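Local coordinates for protein BtGH115A (Bacteroides thetaiotaomicron, PDB 5BY3) that acts as a family GH115 4-O-methyl-alpha-glucuronidase, a glycoside hydrolase with specificity for decorated arabinogalactans, at residues Leu363-Asp368 against Gln424-Met429; Asn388-His393 against Gln416-Ala421; Gln339-Tyr344 against Asp349-Gly354. One frame throughout, in Å; residues are numbered along the deposited sequence.

Contact 1 of 3, residues Leu363-Asp368 against Gln424-Met429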
ATOM      1  N   LEU A 363     -12.109  13.304  -7.283  1.00 40.94           N
ATOM      2  CA  LEU A 363     -10.902  14.009  -6.813  1.00 43.88           C
ATOM      3  C   LEU A 363      -9.976  13.027  -6.056  1.00 47.30           C
ATOM      4  O   LEU A 363     -10.370  12.446  -5.032  1.00 45.08           O
ATOM      5  CB  LEU A 363     -11.262  15.186  -5.915  1.00 42.94           C
ATOM      6  CG  LEU A 363     -12.099  16.371  -6.442  1.00 47.12           C
ATOM      7  CD1 LEU A 363     -12.328  17.351  -5.314  1.00 40.54           C
ATOM      8  CD2 LEU A 363     -11.462  17.104  -7.621  1.00 45.62           C
HETATM    9  N   MSE A 364      -8.749  12.851  -6.531  1.00 45.71           N
HETATM   10  CA  MSE A 364      -7.876  11.864  -5.882  1.00 54.03           C
HETATM   11  C   MSE A 364      -6.791  12.443  -4.995  1.00 52.83           C
HETATM   12  O   MSE A 364      -5.759  12.924  -5.454  1.00 56.40           O
HETATM   13  CB  MSE A 364      -7.315  10.841  -6.859  1.00 54.02           C
HETATM   14  CG  MSE A 364      -6.978   9.579  -6.071  1.00 56.96           C
HETATM   15 SE   MSE A 364      -5.989   8.421  -7.297  1.00 56.59          SE
HETATM   16  CE  MSE A 364      -7.491   7.182  -7.279  1.00 47.28           C
ATOM     17  N   TRP A 365      -7.000  12.338  -3.698  1.00 52.08           N
ATOM     18  CA  TRP A 365      -5.998  12.810  -2.751  1.00 53.37           C
ATOM     19  C   TRP A 365      -4.782  11.878  -2.689  1.00 51.03           C
ATOM     20  O   TRP A 365      -4.845  10.703  -3.097  1.00 48.58           O
ATOM     21  CB  TRP A 365      -6.662  13.067  -1.398  1.00 51.05           C
ATOM     22  CG  TRP A 365      -7.942  13.840  -1.600  1.00 51.96           C
ATOM     23  CD1 TRP A 365      -9.224  13.413  -1.352  1.00 48.48           C
ATOM     24  CD2 TRP A 365      -8.059  15.156  -2.166  1.00 51.79           C
ATOM     25  NE1 TRP A 365     -10.130  14.392  -1.696  1.00 49.08           N
ATOM     26  CE2 TRP A 365      -9.445  15.473  -2.198  1.00 54.63           C
ATOM     27  CE3 TRP A 365      -7.131  16.101  -2.631  1.00 43.77           C
ATOM     28  CZ2 TRP A 365      -9.917  16.701  -2.673  1.00 48.93           C
ATOM     29  CZ3 TRP A 365      -7.610  17.327  -3.109  1.00 47.41           C
ATOM     30  CH2 TRP A 365      -8.979  17.607  -3.130  1.00 45.03           C
ATOM     31  N   CYS A 366      -3.672  12.430  -2.218  1.00 43.18           N
ATOM     32  CA  CYS A 366      -2.409  11.717  -2.219  1.00 43.64           C
ATOM     33  C   CYS A 366      -1.771  11.661  -0.847  1.00 45.25           C
ATOM     34  O   CYS A 366      -1.925  12.590  -0.068  1.00 37.76           O
ATOM     35  CB  CYS A 366      -1.466  12.393  -3.192  1.00 44.39           C
ATOM     36  SG  CYS A 366      -2.055  12.097  -4.850  1.00 49.19           S
ATOM     37  N   ASP A 367      -1.062  10.568  -0.551  1.00 44.61           N
ATOM     38  CA  ASP A 367      -0.239  10.522   0.655  1.00 41.01           C
ATOM     39  C   ASP A 367       1.081  11.226   0.325  1.00 38.82           C
ATOM     40  O   ASP A 367       1.268  11.601  -0.810  1.00 35.45           O
ATOM     41  CB  ASP A 367      -0.045   9.078   1.124  1.00 45.83           C
ATOM     42  CG  ASP A 367       1.004   8.297   0.294  1.00 47.78           C
ATOM     43  OD1 ASP A 367       1.608   8.810  -0.693  1.00 46.96           O
ATOM     44  OD2 ASP A 367       1.236   7.141   0.666  1.00 46.95           O
ATOM     45  N   ASP A 368       1.988  11.385   1.300  1.00 37.61           N
ATOM     46  CA  ASP A 368       3.223  12.144   1.102  1.00 32.54           C
ATOM     47  C   ASP A 368       4.378  11.211   0.703  1.00 35.47           C
ATOM     48  O   ASP A 368       5.547  11.505   0.930  1.00 34.63           O
ATOM     49  CB  ASP A 368       3.547  12.908   2.386  1.00 32.33           C
ATOM     50  CG  ASP A 368       3.837  11.977   3.604  1.00 38.60           C
ATOM     51  OD1 ASP A 368       3.653  10.735   3.536  1.00 36.98           O
ATOM     52  OD2 ASP A 368       4.277  12.510   4.649  1.00 42.11           O
ATOM     53  N   GLN A 424     -13.364   9.798   6.718  1.00 49.53           N
ATOM     54  CA  GLN A 424     -13.417  11.153   6.198  1.00 55.04           C
ATOM     55  C   GLN A 424     -14.013  11.230   4.792  1.00 51.99           C
ATOM     56  O   GLN A 424     -13.945  12.265   4.159  1.00 55.67           O
ATOM     57  CB  GLN A 424     -12.047  11.846   6.264  1.00 53.80           C
ATOM     58  CG  GLN A 424     -11.475  12.037   7.676  1.00 55.95           C
ATOM     59  CD  GLN A 424     -12.345  12.875   8.602  1.00 56.41           C
ATOM     60  OE1 GLN A 424     -12.590  12.509   9.759  1.00 52.42           O
ATOM     61  NE2 GLN A 424     -12.821  13.995   8.098  1.00 59.95           N
ATOM     62  N   GLY A 425     -14.612  10.149   4.310  1.00 52.52           N
ATOM     63  CA  GLY A 425     -15.353  10.219   3.063  1.00 50.84           C
ATOM     64  C   GLY A 425     -14.576   9.953   1.782  1.00 54.10           C
ATOM     65  O   GLY A 425     -15.110  10.192   0.695  1.00 47.17           O
ATOM     66  N   ILE A 426     -13.336   9.448   1.889  1.00 54.01           N
ATOM     67  CA  ILE A 426     -12.602   8.976   0.690  1.00 50.47           C
ATOM     68  C   ILE A 426     -13.056   7.526   0.410  1.00 48.76           C
ATOM     69  O   ILE A 426     -12.511   6.578   0.990  1.00 45.46           O
ATOM     70  CB  ILE A 426     -11.071   9.096   0.849  1.00 46.91           C
ATOM     71  CG1 ILE A 426     -10.688  10.548   1.131  1.00 49.07           C
ATOM     72  CG2 ILE A 426     -10.349   8.526  -0.369  1.00 47.74           C
ATOM     73  CD1 ILE A 426      -9.220  10.841   1.413  1.00 44.22           C
ATOM     74  N   GLN A 427     -14.060   7.367  -0.460  1.00 43.59           N
ATOM     75  CA  GLN A 427     -14.755   6.079  -0.630  1.00 43.78           C
ATOM     76  C   GLN A 427     -14.942   5.627  -2.080  1.00 46.46           C
ATOM     77  O   GLN A 427     -15.543   4.571  -2.365  1.00 51.20           O
ATOM     78  CB  GLN A 427     -16.128   6.118   0.038  1.00 41.58           C
ATOM     79  CG  GLN A 427     -16.157   6.562   1.493  1.00 47.79           C
ATOM     80  CD  GLN A 427     -17.516   6.342   2.165  1.00 52.50           C
ATOM     81  OE1 GLN A 427     -18.486   5.877   1.550  1.00 54.60           O
ATOM     82  NE2 GLN A 427     -17.582   6.672   3.439  1.00 53.06           N
ATOM     83  N   LYS A 428     -14.457   6.420  -3.011  1.00 39.59           N
ATOM     84  CA  LYS A 428     -14.726   6.108  -4.391  1.00 44.25           C
ATOM     85  C   LYS A 428     -13.607   5.220  -4.985  1.00 44.96           C
ATOM     86  O   LYS A 428     -13.882   4.241  -5.707  1.00 46.77           O
ATOM     87  CB  LYS A 428     -14.918   7.428  -5.174  1.00 48.32           C
ATOM     88  CG  LYS A 428     -15.343   7.291  -6.620  1.00 55.21           C
ATOM     89  CD  LYS A 428     -16.803   6.895  -6.783  1.00 54.83           C
ATOM     90  CE  LYS A 428     -17.175   7.076  -8.249  1.00 64.35           C
ATOM     91  NZ  LYS A 428     -18.641   7.288  -8.441  1.00 72.52           N
HETATM   92  N   MSE A 429     -12.360   5.555  -4.667  1.00 39.05           N
HETATM   93  CA  MSE A 429     -11.241   5.062  -5.424  1.00 42.90           C
HETATM   94  C   MSE A 429     -10.002   5.032  -4.569  1.00 45.43           C
HETATM   95  O   MSE A 429      -9.538   6.073  -4.072  1.00 39.94           O
HETATM   96  CB  MSE A 429     -11.059   5.992  -6.624  1.00 41.89           C
HETATM   97  CG  MSE A 429     -10.437   5.359  -7.858  1.00 48.52           C
HETATM   98 SE   MSE A 429     -10.307   6.622  -9.380  1.00 61.06          SE
HETATM   99  CE  MSE A 429     -12.257   6.762  -9.723  1.00 48.02           C
TER

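Contact 2 of 3, residues Asn388-His393 against Gln416-Ala421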
ATOM      1  N   ASN A 388     -14.522  10.948  -3.631  1.00 46.72           N
ATOM      2  CA  ASN A 388     -13.108  11.201  -3.372  1.00 48.45           C
ATOM      3  C   ASN A 388     -12.287   9.929  -3.315  1.00 46.12           C
ATOM      4  O   ASN A 388     -12.696   8.957  -2.670  1.00 41.20           O
ATOM      5  CB  ASN A 388     -12.938  12.019  -2.094  1.00 50.51           C
ATOM      6  CG  ASN A 388     -13.527  13.417  -2.217  1.00 52.64           C
ATOM      7  OD1 ASN A 388     -12.811  14.366  -2.509  1.00 46.96           O
ATOM      8  ND2 ASN A 388     -14.842  13.541  -2.008  1.00 56.21           N
ATOM      9  N   GLY A 389     -11.132   9.963  -3.987  1.00 41.84           N
ATOM     10  CA  GLY A 389     -10.180   8.868  -3.991  1.00 45.54           C
ATOM     11  C   GLY A 389      -8.882   9.140  -3.229  1.00 54.07           C
ATOM     12  O   GLY A 389      -8.663  10.245  -2.703  1.00 58.06           O
ATOM     13  N   VAL A 390      -8.026   8.117  -3.162  1.00 50.10           N
ATOM     14  CA  VAL A 390      -6.680   8.231  -2.584  1.00 46.66           C
ATOM     15  C   VAL A 390      -5.671   7.340  -3.313  1.00 45.69           C
ATOM     16  O   VAL A 390      -5.987   6.188  -3.677  1.00 48.16           O
ATOM     17  CB  VAL A 390      -6.649   8.031  -1.030  1.00 46.15           C
ATOM     18  CG1 VAL A 390      -6.949   6.594  -0.605  1.00 40.51           C
ATOM     19  CG2 VAL A 390      -5.336   8.529  -0.432  1.00 43.88           C
ATOM     20  N   TYR A 391      -4.497   7.931  -3.550  1.00 39.48           N
ATOM     21  CA  TYR A 391      -3.337   7.305  -4.104  1.00 37.12           C
ATOM     22  C   TYR A 391      -2.349   7.235  -2.944  1.00 39.12           C
ATOM     23  O   TYR A 391      -1.893   8.277  -2.454  1.00 39.16           O
ATOM     24  CB  TYR A 391      -2.779   8.146  -5.254  1.00 39.21           C
ATOM     25  CG  TYR A 391      -1.402   7.742  -5.768  1.00 40.16           C
ATOM     26  CD1 TYR A 391      -1.038   6.373  -5.963  1.00 38.26           C
ATOM     27  CD2 TYR A 391      -0.463   8.722  -6.102  1.00 41.03           C
ATOM     28  CE1 TYR A 391       0.237   6.022  -6.454  1.00 38.69           C
ATOM     29  CE2 TYR A 391       0.810   8.373  -6.593  1.00 41.80           C
ATOM     30  CZ  TYR A 391       1.161   7.034  -6.755  1.00 40.19           C
ATOM     31  OH  TYR A 391       2.428   6.726  -7.228  1.00 43.57           O
ATOM     32  N   TYR A 392      -2.051   5.993  -2.516  1.00 40.45           N
ATOM     33  CA  TYR A 392      -1.243   5.663  -1.336  1.00 37.20           C
ATOM     34  C   TYR A 392       0.024   4.903  -1.740  1.00 35.63           C
ATOM     35  O   TYR A 392      -0.002   4.163  -2.727  1.00 33.66           O
ATOM     36  CB  TYR A 392      -2.065   4.804  -0.375  1.00 36.03           C
ATOM     37  CG  TYR A 392      -1.597   4.786   1.090  1.00 38.81           C
ATOM     38  CD1 TYR A 392      -2.014   5.758   1.988  1.00 38.82           C
ATOM     39  CD2 TYR A 392      -0.771   3.770   1.575  1.00 39.85           C
ATOM     40  CE1 TYR A 392      -1.610   5.729   3.319  1.00 41.14           C
ATOM     41  CE2 TYR A 392      -0.372   3.731   2.898  1.00 39.86           C
ATOM     42  CZ  TYR A 392      -0.799   4.717   3.764  1.00 42.78           C
ATOM     43  OH  TYR A 392      -0.420   4.697   5.078  1.00 38.77           O
ATOM     44  N   HIS A 393       1.106   5.081  -0.974  1.00 33.21           N
ATOM     45  CA  HIS A 393       2.395   4.452  -1.263  1.00 38.09           C
ATOM     46  C   HIS A 393       2.800   3.422  -0.225  1.00 37.21           C
ATOM     47  O   HIS A 393       2.849   3.747   0.957  1.00 37.70           O
ATOM     48  CB  HIS A 393       3.523   5.496  -1.335  1.00 38.79           C
ATOM     49  CG  HIS A 393       3.542   6.296  -2.595  1.00 42.75           C
ATOM     50  ND1 HIS A 393       2.694   7.365  -2.814  1.00 46.41           N
ATOM     51  CD2 HIS A 393       4.323   6.204  -3.695  1.00 40.43           C
ATOM     52  CE1 HIS A 393       2.949   7.892  -3.998  1.00 45.20           C
ATOM     53  NE2 HIS A 393       3.935   7.207  -4.553  1.00 44.79           N
ATOM     54  N   GLN A 416      -4.460   2.763  10.234  1.00 44.05           N
ATOM     55  CA  GLN A 416      -5.001   3.976  10.815  1.00 45.67           C
ATOM     56  C   GLN A 416      -5.215   5.121   9.819  1.00 45.57           C
ATOM     57  O   GLN A 416      -6.155   5.898   9.976  1.00 57.19           O
ATOM     58  CB  GLN A 416      -4.286   4.406  12.097  1.00 43.29           C
ATOM     59  CG  GLN A 416      -3.190   5.456  11.963  1.00 55.54           C
ATOM     60  CD  GLN A 416      -3.647   6.914  11.880  1.00 50.71           C
ATOM     61  OE1 GLN A 416      -4.603   7.364  12.520  1.00 51.51           O
ATOM     62  NE2 GLN A 416      -2.921   7.667  11.094  1.00 58.37           N
ATOM     63  N   GLN A 417      -4.351   5.221   8.820  1.00 39.29           N
ATOM     64  CA  GLN A 417      -4.489   6.231   7.821  1.00 39.13           C
ATOM     65  C   GLN A 417      -5.670   5.944   6.911  1.00 41.92           C
ATOM     66  O   GLN A 417      -6.435   6.863   6.604  1.00 39.44           O
ATOM     67  CB  GLN A 417      -3.200   6.408   7.020  1.00 39.51           C
ATOM     68  CG  GLN A 417      -2.115   7.223   7.743  1.00 36.06           C
ATOM     69  CD  GLN A 417      -2.517   8.688   7.921  1.00 39.11           C
ATOM     70  OE1 GLN A 417      -2.612   9.194   9.055  1.00 36.47           O
ATOM     71  NE2 GLN A 417      -2.781   9.376   6.788  1.00 37.13           N
HETATM   72  N   MSE A 418      -5.835   4.680   6.522  1.00 39.78           N
HETATM   73  CA  MSE A 418      -6.816   4.310   5.498  1.00 42.83           C
HETATM   74  C   MSE A 418      -8.198   4.208   6.095  1.00 42.09           C
HETATM   75  O   MSE A 418      -9.177   4.522   5.425  1.00 45.10           O
HETATM   76  CB  MSE A 418      -6.495   3.012   4.724  1.00 39.28           C
HETATM   77  CG  MSE A 418      -5.227   3.093   3.905  1.00 38.65           C
HETATM   78 SE   MSE A 418      -5.205   4.575   2.617  1.00 40.75          SE
HETATM   79  CE  MSE A 418      -6.757   3.989   1.550  1.00 33.61           C
ATOM     80  N   LYS A 419      -8.287   3.747   7.334  1.00 40.71           N
ATOM     81  CA  LYS A 419      -9.531   3.814   8.107  1.00 44.93           C
ATOM     82  C   LYS A 419      -9.980   5.282   8.202  1.00 43.90           C
ATOM     83  O   LYS A 419     -11.129   5.601   7.869  1.00 45.05           O
ATOM     84  CB  LYS A 419      -9.345   3.187   9.493  1.00 41.42           C
ATOM     85  CG  LYS A 419     -10.417   3.483  10.519  1.00 53.79           C
ATOM     86  CD  LYS A 419     -11.567   2.486  10.465  1.00 61.23           C
ATOM     87  CE  LYS A 419     -12.643   2.834  11.490  1.00 61.12           C
ATOM     88  NZ  LYS A 419     -13.839   1.971  11.281  1.00 64.97           N
ATOM     89  N   GLN A 420      -9.070   6.165   8.600  1.00 39.24           N
ATOM     90  CA  GLN A 420      -9.389   7.577   8.631  1.00 44.04           C
ATOM     91  C   GLN A 420      -9.851   8.077   7.269  1.00 44.21           C
ATOM     92  O   GLN A 420     -10.852   8.785   7.196  1.00 47.05           O
ATOM     93  CB  GLN A 420      -8.261   8.429   9.206  1.00 48.21           C
ATOM     94  CG  GLN A 420      -8.709   9.846   9.581  1.00 54.60           C
ATOM     95  CD  GLN A 420      -7.740  10.543  10.512  1.00 58.16           C
ATOM     96  OE1 GLN A 420      -6.577  10.747  10.168  1.00 59.10           O
ATOM     97  NE2 GLN A 420      -8.213  10.919  11.693  1.00 55.97           N
ATOM     98  N   ALA A 421      -9.167   7.674   6.200  1.00 45.85           N
ATOM     99  CA  ALA A 421      -9.560   8.055   4.843  1.00 47.21           C
ATOM    100  C   ALA A 421     -11.012   7.672   4.504  1.00 47.32           C
ATOM    101  O   ALA A 421     -11.777   8.508   3.990  1.00 46.96           O
ATOM    102  CB  ALA A 421      -8.592   7.471   3.819  1.00 50.30           C
TER

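Contact 3 of 3, residues Gln339-Tyr344 against Asp349-Gly354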
ATOM      1  N   GLN A 339     -13.929   9.414 -14.481  1.00 45.26           N
ATOM      2  CA  GLN A 339     -12.899  10.420 -14.612  1.00 47.44           C
ATOM      3  C   GLN A 339     -12.194  10.705 -13.292  1.00 44.67           C
ATOM      4  O   GLN A 339     -12.826  10.760 -12.243  1.00 49.58           O
ATOM      5  CB  GLN A 339     -13.524  11.708 -15.196  1.00 50.24           C
ATOM      6  CG  GLN A 339     -13.687  11.632 -16.718  1.00 53.20           C
ATOM      7  CD  GLN A 339     -14.593  12.703 -17.286  1.00 53.65           C
ATOM      8  OE1 GLN A 339     -14.178  13.841 -17.491  1.00 50.02           O
ATOM      9  NE2 GLN A 339     -15.839  12.335 -17.557  1.00 56.19           N
ATOM     10  N   VAL A 340     -10.885  10.920 -13.335  1.00 44.30           N
ATOM     11  CA  VAL A 340     -10.173  11.218 -12.096  1.00 43.78           C
ATOM     12  C   VAL A 340      -9.258  12.428 -12.288  1.00 44.32           C
ATOM     13  O   VAL A 340      -8.625  12.592 -13.330  1.00 43.93           O
ATOM     14  CB  VAL A 340      -9.423   9.950 -11.531  1.00 45.53           C
ATOM     15  CG1 VAL A 340      -8.294   9.484 -12.446  1.00 43.35           C
ATOM     16  CG2 VAL A 340      -8.871  10.168 -10.109  1.00 49.52           C
ATOM     17  N   PHE A 341      -9.196  13.264 -11.260  1.00 42.97           N
ATOM     18  CA  PHE A 341      -8.208  14.299 -11.204  1.00 41.45           C
ATOM     19  C   PHE A 341      -7.348  14.061  -9.967  1.00 42.45           C
ATOM     20  O   PHE A 341      -7.888  13.921  -8.846  1.00 40.42           O
ATOM     21  CB  PHE A 341      -8.881  15.691 -11.169  1.00 39.49           C
ATOM     22  CG  PHE A 341      -7.907  16.829 -11.024  1.00 38.15           C
ATOM     23  CD1 PHE A 341      -6.897  17.047 -11.991  1.00 36.37           C
ATOM     24  CD2 PHE A 341      -7.959  17.671  -9.908  1.00 38.84           C
ATOM     25  CE1 PHE A 341      -5.975  18.083 -11.858  1.00 29.43           C
ATOM     26  CE2 PHE A 341      -7.044  18.727  -9.785  1.00 34.85           C
ATOM     27  CZ  PHE A 341      -6.061  18.922 -10.760  1.00 32.96           C
ATOM     28  N   ILE A 342      -6.026  14.018 -10.180  1.00 42.98           N
ATOM     29  CA  ILE A 342      -5.070  13.621  -9.130  1.00 47.39           C
ATOM     30  C   ILE A 342      -4.098  14.748  -8.815  1.00 48.98           C
ATOM     31  O   ILE A 342      -3.100  14.896  -9.520  1.00 50.40           O
ATOM     32  CB  ILE A 342      -4.275  12.332  -9.484  1.00 46.69           C
ATOM     33  CG1 ILE A 342      -5.218  11.280 -10.046  1.00 40.76           C
ATOM     34  CG2 ILE A 342      -3.550  11.760  -8.241  1.00 47.38           C
ATOM     35  CD1 ILE A 342      -4.524  10.240 -10.856  1.00 42.96           C
ATOM     36  N   PRO A 343      -4.401  15.561  -7.773  1.00 50.53           N
ATOM     37  CA  PRO A 343      -3.488  16.634  -7.323  1.00 53.81           C
ATOM     38  C   PRO A 343      -2.364  16.110  -6.371  1.00 52.26           C
ATOM     39  O   PRO A 343      -2.425  16.222  -5.139  1.00 52.59           O
ATOM     40  CB  PRO A 343      -4.427  17.655  -6.679  1.00 48.43           C
ATOM     41  CG  PRO A 343      -5.597  16.850  -6.203  1.00 55.28           C
ATOM     42  CD  PRO A 343      -5.651  15.559  -6.987  1.00 54.24           C
ATOM     43  N   TYR A 344      -1.374  15.492  -7.002  1.00 51.48           N
ATOM     44  CA  TYR A 344      -0.188  14.930  -6.384  1.00 49.50           C
ATOM     45  C   TYR A 344       0.925  15.978  -6.481  1.00 51.94           C
ATOM     46  O   TYR A 344       0.976  16.750  -7.462  1.00 48.38           O
ATOM     47  CB  TYR A 344       0.181  13.667  -7.168  1.00 48.16           C
ATOM     48  CG  TYR A 344       1.445  12.962  -6.779  1.00 51.77           C
ATOM     49  CD1 TYR A 344       1.614  12.410  -5.506  1.00 56.23           C
ATOM     50  CD2 TYR A 344       2.479  12.832  -7.695  1.00 56.29           C
ATOM     51  CE1 TYR A 344       2.793  11.745  -5.161  1.00 61.71           C
ATOM     52  CE2 TYR A 344       3.661  12.164  -7.378  1.00 57.27           C
ATOM     53  CZ  TYR A 344       3.827  11.620  -6.112  1.00 62.57           C
ATOM     54  OH  TYR A 344       5.017  10.961  -5.819  1.00 54.51           O
ATOM     55  N   ASP A 349      -1.285  22.303  -4.761  1.00 66.43           N
ATOM     56  CA  ASP A 349      -1.231  23.799  -4.747  1.00 72.40           C
ATOM     57  C   ASP A 349      -2.119  24.427  -5.827  1.00 65.10           C
ATOM     58  O   ASP A 349      -2.892  25.343  -5.543  1.00 73.06           O
ATOM     59  CB  ASP A 349       0.201  24.377  -4.912  1.00 76.22           C
ATOM     60  CG  ASP A 349       1.171  23.946  -3.812  1.00 76.91           C
ATOM     61  OD1 ASP A 349       0.771  23.789  -2.637  1.00 69.30           O
ATOM     62  OD2 ASP A 349       2.370  23.785  -4.142  1.00 84.33           O
ATOM     63  N   ILE A 350      -2.000  23.943  -7.053  1.00 55.69           N
ATOM     64  CA  ILE A 350      -2.791  24.499  -8.135  1.00 64.00           C
ATOM     65  C   ILE A 350      -4.321  24.232  -7.998  1.00 68.49           C
ATOM     66  O   ILE A 350      -5.143  25.111  -8.330  1.00 64.51           O
ATOM     67  CB  ILE A 350      -2.128  24.291  -9.530  1.00 66.70           C
ATOM     68  CG1 ILE A 350      -3.011  24.805 -10.648  1.00 72.96           C
ATOM     69  CG2 ILE A 350      -1.707  22.856  -9.811  1.00 68.64           C
ATOM     70  CD1 ILE A 350      -3.172  26.297 -10.610  1.00 71.44           C
ATOM     71  N   TYR A 351      -4.698  23.084  -7.422  1.00 66.32           N
ATOM     72  CA  TYR A 351      -6.098  22.871  -6.978  1.00 61.26           C
ATOM     73  C   TYR A 351      -6.553  23.955  -5.971  1.00 65.12           C
ATOM     74  O   TYR A 351      -7.461  24.732  -6.292  1.00 70.76           O
ATOM     75  CB  TYR A 351      -6.317  21.463  -6.426  1.00 53.43           C
ATOM     76  CG  TYR A 351      -7.658  21.276  -5.747  1.00 48.28           C
ATOM     77  CD1 TYR A 351      -8.817  20.999  -6.498  1.00 41.80           C
ATOM     78  CD2 TYR A 351      -7.774  21.387  -4.345  1.00 42.88           C
ATOM     79  CE1 TYR A 351     -10.038  20.832  -5.872  1.00 37.00           C
ATOM     80  CE2 TYR A 351      -8.999  21.223  -3.710  1.00 41.53           C
ATOM     81  CZ  TYR A 351     -10.132  20.941  -4.478  1.00 42.53           C
ATOM     82  OH  TYR A 351     -11.366  20.776  -3.847  1.00 44.22           O
ATOM     83  N   HIS A 352      -5.869  24.024  -4.813  1.00 63.30           N
ATOM     84  CA  HIS A 352      -6.069  25.037  -3.731  1.00 59.26           C
ATOM     85  C   HIS A 352      -6.026  26.522  -4.114  1.00 57.34           C
ATOM     86  O   HIS A 352      -6.376  27.372  -3.312  1.00 54.76           O
ATOM     87  CB  HIS A 352      -5.097  24.812  -2.559  1.00 56.87           C
ATOM     88  CG  HIS A 352      -5.468  23.655  -1.683  1.00 71.44           C
ATOM     89  ND1 HIS A 352      -4.525  22.857  -1.063  1.00 76.12           N
ATOM     90  CD2 HIS A 352      -6.679  23.139  -1.347  1.00 70.61           C
ATOM     91  CE1 HIS A 352      -5.140  21.906  -0.379  1.00 75.37           C
ATOM     92  NE2 HIS A 352      -6.445  22.053  -0.539  1.00 73.45           N
ATOM     93  N   ALA A 353      -5.613  26.840  -5.329  1.00 60.05           N
ATOM     94  CA  ALA A 353      -5.638  28.226  -5.787  1.00 60.00           C
ATOM     95  C   ALA A 353      -7.006  28.547  -6.438  1.00 66.96           C
ATOM     96  O   ALA A 353      -7.110  29.413  -7.332  1.00 71.81           O
ATOM     97  CB  ALA A 353      -4.489  28.441  -6.748  1.00 55.20           C
ATOM     98  N   GLY A 354      -8.037  27.817  -5.980  1.00 66.89           N
ATOM     99  CA  GLY A 354      -9.401  27.850  -6.508  1.00 64.80           C
ATOM    100  C   GLY A 354      -9.624  27.361  -7.937  1.00 68.65           C
ATOM    101  O   GLY A 354     -10.253  28.055  -8.743  1.00 66.03           O
TER

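Contact 1 of 3, residues Leu363-Asp368 against Gln424-Met429
Two selenomethionines, Met-364 and Met-429, meet across strand 388-393, which separates their strands in the sheet. The methyl CE of Met-364 stands 3.5 Å from CG of Met-429 and 3.6 Å from its SE, packing against the CG-SE part of the second chain while the two side chains cross at about a right angle. Met-364 achieves this with CG anti to the backbone N (chi1 -155°) and a turn at chi3 that brings CE across; its CB alone does not point at the partner. The other face of the sheet carries a second touch: CD1 of Ile-426 lies 3.8 Å from CD1 of Trp-365, approaching the indole obliquely. One face of that indole is covered by CB of Leu-363, and NE1 is hydrogen-bonded to Asn-388 OD1, which helps fix the ring. Ile-426 is delivered by a Schellman motif that ends helix 411-423, with Gly-425 at positive phi as the C-prime residue and Ile-426 N bonded to Ala-421 O. Strand 388-393 has one apolar pair on each of its faces. Strands 362-366, 388-393 and 429-433 are consecutive parallel strands, the last two joined through helix 411-423, of the beta/alpha (TIM) barrel of the GH115 domain.

Contact 2 of 3, residues Asn388-His393 against Gln416-Ala421
The backbone N-H of Val-390 is hydrogen-bonded to Met-429 O, tying strand 388-393 to strand 429-433 in the parallel sheet; between the two segments themselves there is no hydrogen bond, and the contact is made by apolar and sulfur-aromatic packing. It is the first half of a beta-alpha-beta crossover of the TIM barrel, strand 388-393 to helix 411-423 to strand 429-433, with the short strand and helix axes 10.6 Å apart and nearly antiparallel, 166° between their N-to-C directions. Selenomethionine Met-418 takes part in two of the three residue pairs. Bends at both chi2 and chi3 curl its chain back so that SE sits obliquely beside the Tyr-392 ring, 4.0 Å from the centroid and 33° off the normal, a Met-aromatic contact. The selenomethionine and the phenol run alongside each other in opposite senses. Tyr-392 OH lies 3.8 Å from CB of Gln-417 and makes a weak hydrogen bond to Gly-371 O. Trp-430 and Phe-447 also touch Met-418, closing it into the layer between sheet and helices. Val-390 turns CG1 into the crowded position between its N and carbonyl carbon (chi1 69°), and there CG1 meets Met-418 CE tip to tip at 3.4 Å.

Contact 3 of 3, residues Gln339-Tyr344 against Asp349-Gly354
Phe-341 and Tyr-351 make the aromatic part of this contact, and they make it loosely. CE2 of Phe-341 comes 4.4 Å from CD1 of Tyr-351, which lies near the plane of the phenylalanine ring, at its edge. Relative to the tyrosine ring the approach is oblique, and the two ring planes are about 40° apart, so neither an offset nor a T-shaped stack is formed. In both residues CG anti to the backbone N and beside the carbonyl carbon (chi1 176° for Phe-341, 170° for Tyr-351) turns the ring into the layer between sheet and helix. On its other side Tyr-351 meets the indole of Trp-365 edge-to-face.

The aliphatic part is a single pair, CB of Pro-343 at 4.3 Å from CB of Tyr-351. Tyr-351 is therefore touched at two levels, at its ring by the strand and at its root by the loop that follows. This is the first half, strand to helix, of a beta-alpha-beta unit in the TIM barrel: strand 339-341 leads through a few residues into the short helix 347-352, and the chain then returns as strand 362-366, the parallel neighbour of the first.

Backbone interactions shape the strand end. Pro-343 is the centre of an inverse gamma turn, in which Tyr-344 N makes a weak bond to Ile-342 O at 3.1 Å. Phe-341 O accepts a hydrogen bond from the backbone N of Met-364, fixing the strand from which the phenyl ring projects.

Polar side-chain bonds lie outside the pairing itself. The hydroxyl of Tyr-351 is hydrogen-bonded to Glu-381 OE2, so the far end of the ring is held as well as its root.

From the N terminus, contact 3 comes first and closes the shortest loop, with four residues between segments 339-344 and 349-354. The chain then enters strand 362-366, where contact 1 opens; it closes 55 residues later, in the loop before strand 429-433. Contact 2 both opens and closes within that span, so contacts 1 and 2 nest, while contact 3 stands in series with both. The centres of contacts 1 and 2 are about 6 Å apart, and those of contacts 2 and 3 about 17 Å. Together the contacts run across four consecutive parallel strands of the barrel, 339-341, 362-366, 388-393 and 429-433, joining them to helices 347-352 and 411-423.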